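Local coordinates for protein pectinesterase (Aspergillus niger, PDB 5C1E) that hydrolyses the methyl esters of pectin's galacturonosyl residues, releasing methanol, and is probably involved in the maceration and soft-rotting of plant tissue, at residues Thr141-Ala146 against Tyr162-Ala167. Sequence-based numbering, arbitrary orientation.
Sequences TLYVKA and YIFGDA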
loop_
_atom_site.group_PDB
_atom_site.type_symbol
_atom_site.label_atom_id
_atom_site.label_comp_id
_atom_site.label_asym_id
_atom_site.label_seq_id
_atom_site.Cartn_x
_atom_site.Cartn_y
_atom_site.Cartn_z
ATOM N N THR A 141 -5.062 -7.109 1.468
ATOM C CA THR A 141 -4.509 -6.172 2.463
ATOM C C THR A 141 -4.612 -4.705 2.071
ATOM O O THR A 141 -5.133 -3.907 2.836
ATOM C CB THR A 141 -3.035 -6.477 2.772
ATOM O OG1 THR A 141 -2.892 -7.859 3.168
ATOM C CG2 THR A 141 -2.525 -5.544 3.867
ATOM N N LEU A 142 -4.070 -4.351 0.910
ATOM C CA LEU A 142 -3.960 -2.961 0.487
ATOM C C LEU A 142 -4.773 -2.703 -0.766
ATOM O O LEU A 142 -4.431 -3.143 -1.883
ATOM C CB LEU A 142 -2.491 -2.579 0.296
ATOM C CG LEU A 142 -2.210 -1.126 -0.072
ATOM C CD1 LEU A 142 -2.584 -0.161 1.042
ATOM C CD2 LEU A 142 -0.749 -1.001 -0.449
ATOM N N TYR A 143 -5.867 -1.988 -0.572
ATOM C CA TYR A 143 -6.783 -1.709 -1.654
ATOM C C TYR A 143 -6.386 -0.384 -2.240
ATOM O O TYR A 143 -6.788 0.653 -1.729
ATOM C CB TYR A 143 -8.202 -1.671 -1.124
ATOM C CG TYR A 143 -9.325 -1.663 -2.148
ATOM C CD1 TYR A 143 -9.096 -1.802 -3.520
ATOM C CD2 TYR A 143 -10.632 -1.537 -1.726
ATOM C CE1 TYR A 143 -10.157 -1.805 -4.430
ATOM C CE2 TYR A 143 -11.690 -1.553 -2.618
ATOM C CZ TYR A 143 -11.451 -1.696 -3.969
ATOM O OH TYR A 143 -12.531 -1.697 -4.851
ATOM N N VAL A 144 -5.530 -0.428 -3.267
ATOM C CA VAL A 144 -5.149 0.786 -3.983
ATOM C C VAL A 144 -6.248 1.034 -5.036
ATOM O O VAL A 144 -6.096 0.762 -6.218
ATOM C CB VAL A 144 -3.723 0.704 -4.552
ATOM C CG1 VAL A 144 -2.727 0.614 -3.393
ATOM C CG2 VAL A 144 -3.509 -0.474 -5.502
ATOM N N LYS A 145 -7.382 1.511 -4.555
ATOM C CA LYS A 145 -8.620 1.443 -5.313
ATOM C C LYS A 145 -8.627 2.384 -6.505
ATOM O O LYS A 145 -8.995 1.996 -7.623
ATOM C CB LYS A 145 -9.814 1.757 -4.391
ATOM C CG LYS A 145 -11.147 1.787 -5.119
ATOM C CD LYS A 145 -12.297 1.984 -4.138
ATOM C CE LYS A 145 -13.618 1.694 -4.828
ATOM N NZ LYS A 145 -14.743 2.044 -3.938
ATOM N N ALA A 146 -8.246 3.634 -6.254
ATOM C CA ALA A 146 -8.214 4.642 -7.309
ATOM C C ALA A 146 -7.339 5.814 -6.907
ATOM O O ALA A 146 -7.076 6.032 -5.719
ATOM C CB ALA A 146 -9.618 5.137 -7.614
ATOM N N TYR A 162 -3.011 -8.997 -2.484
ATOM C CA TYR A 162 -2.840 -8.073 -1.366
ATOM C C TYR A 162 -2.444 -6.635 -1.717
ATOM O O TYR A 162 -2.448 -5.783 -0.840
ATOM C CB TYR A 162 -1.989 -8.682 -0.250
ATOM C CG TYR A 162 -0.539 -9.044 -0.504
ATOM C CD1 TYR A 162 -0.186 -10.280 -1.033
ATOM C CD2 TYR A 162 0.476 -8.190 -0.117
ATOM C CE1 TYR A 162 1.126 -10.641 -1.203
ATOM C CE2 TYR A 162 1.805 -8.540 -0.278
ATOM C CZ TYR A 162 2.131 -9.760 -0.804
ATOM O OH TYR A 162 3.452 -10.101 -0.946
ATOM N N ILE A 163 -2.161 -6.378 -2.998
ATOM C CA ILE A 163 -2.096 -5.013 -3.552
ATOM C C ILE A 163 -3.024 -5.057 -4.755
ATOM O O ILE A 163 -2.750 -5.764 -5.711
ATOM C CB ILE A 163 -0.674 -4.619 -3.975
ATOM C CG1 ILE A 163 0.271 -4.697 -2.775
ATOM C CG2 ILE A 163 -0.661 -3.216 -4.590
ATOM C CD1 ILE A 163 1.746 -4.587 -3.131
ATOM N N PHE A 164 -4.164 -4.392 -4.658
ATOM C CA PHE A 164 -5.230 -4.580 -5.639
ATOM C C PHE A 164 -6.049 -3.312 -5.839
ATOM O O PHE A 164 -6.144 -2.483 -4.942
ATOM C CB PHE A 164 -6.128 -5.799 -5.253
ATOM C CG PHE A 164 -7.109 -5.516 -4.145
ATOM C CD1 PHE A 164 -6.666 -5.347 -2.834
ATOM C CD2 PHE A 164 -8.460 -5.415 -4.405
ATOM C CE1 PHE A 164 -7.559 -5.056 -1.823
ATOM C CE2 PHE A 164 -9.357 -5.120 -3.397
ATOM C CZ PHE A 164 -8.915 -4.946 -2.109
ATOM N N GLY A 165 -6.647 -3.193 -7.029
ATOM C CA GLY A 165 -7.450 -2.020 -7.400
ATOM C C GLY A 165 -6.905 -1.345 -8.632
ATOM O O GLY A 165 -6.036 -1.905 -9.333
ATOM N N ASP A 166 -7.406 -0.136 -8.887
ATOM C CA ASP A 166 -7.129 0.614 -10.119
ATOM C C ASP A 166 -6.437 1.968 -9.891
ATOM O O ASP A 166 -6.498 2.877 -10.749
ATOM C CB ASP A 166 -8.413 0.829 -10.914
ATOM C CG ASP A 166 -8.156 1.383 -12.300
ATOM O OD1 ASP A 166 -7.193 0.977 -12.962
ATOM O OD2 ASP A 166 -8.923 2.262 -12.709
ATOM N N ALA A 167 -5.777 2.103 -8.754
ATOM C CA ALA A 167 -4.907 3.243 -8.513
ATOM C C ALA A 167 -3.786 3.245 -9.525
ATOM O O ALA A 167 -3.404 2.181 -10.034
ATOM C CB ALA A 167 -4.326 3.178 -7.110
#
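Strands 142-146 and 163-165 pair in parallel on successive turns of the right-handed beta-helix, their axes 27° apart in direction and 4.6 Å apart at closest, Leu-142 bridging to Ile-163 and Tyr-143 to Phe-164. Leu-142 N gives its hydrogen to Tyr-162 O at 2.8 Å, and Leu-142 O accepts Phe-164 N nearly in line with its C=O bond. Beyond this the pairing deteriorates: Val-144 N to Phe-164 O is short but bent and weak, where Val-144 centres an inverse gamma turn. Past it, Val-144 O takes Ala-167 N and Lys-145 O takes Asp-166 N, both donors standing above the carbonyl plane.

On the face of Tyr-143 and Phe-164 the two rings form an offset stack, centroids 4.3 Å apart and planes within 6° of parallel. Phe-164 CE2 lies over the tyrosine ring near its rim, 3.3 Å from Tyr-143 CD1, while Lys-145 CB lies over the tyrosine's other face. Phe-164 reaches this position because its CG sits between the backbone N and carbonyl carbon (chi1 77°), which tips the ring toward the neighbouring strand. Gly-165 suits the bend that follows: with phi at 121°, a CB would jam against its own chain and against Val-144 O.

On the opposite face Leu-142 and Ile-163 point inward; Val-144, at the turn, brings CG2 to 4.1 Å from Ile-163 CG2, and Tyr-151 of strand 148-152 packs on Leu-142 and Val-144. Small Ala-167 packs against the turn, its CB 3.6 Å from Val-144 CB.

Parallel backbone pairing and apolar filling thus hold the coils together, while the stack holds Phe-164 near Asp-161, the predicted active-site residue. Trp-223 meets the Phe-164 ring and a glycerol, probably from the crystallisation liquor, lies close by, consistent with a place beside the substrate cleft.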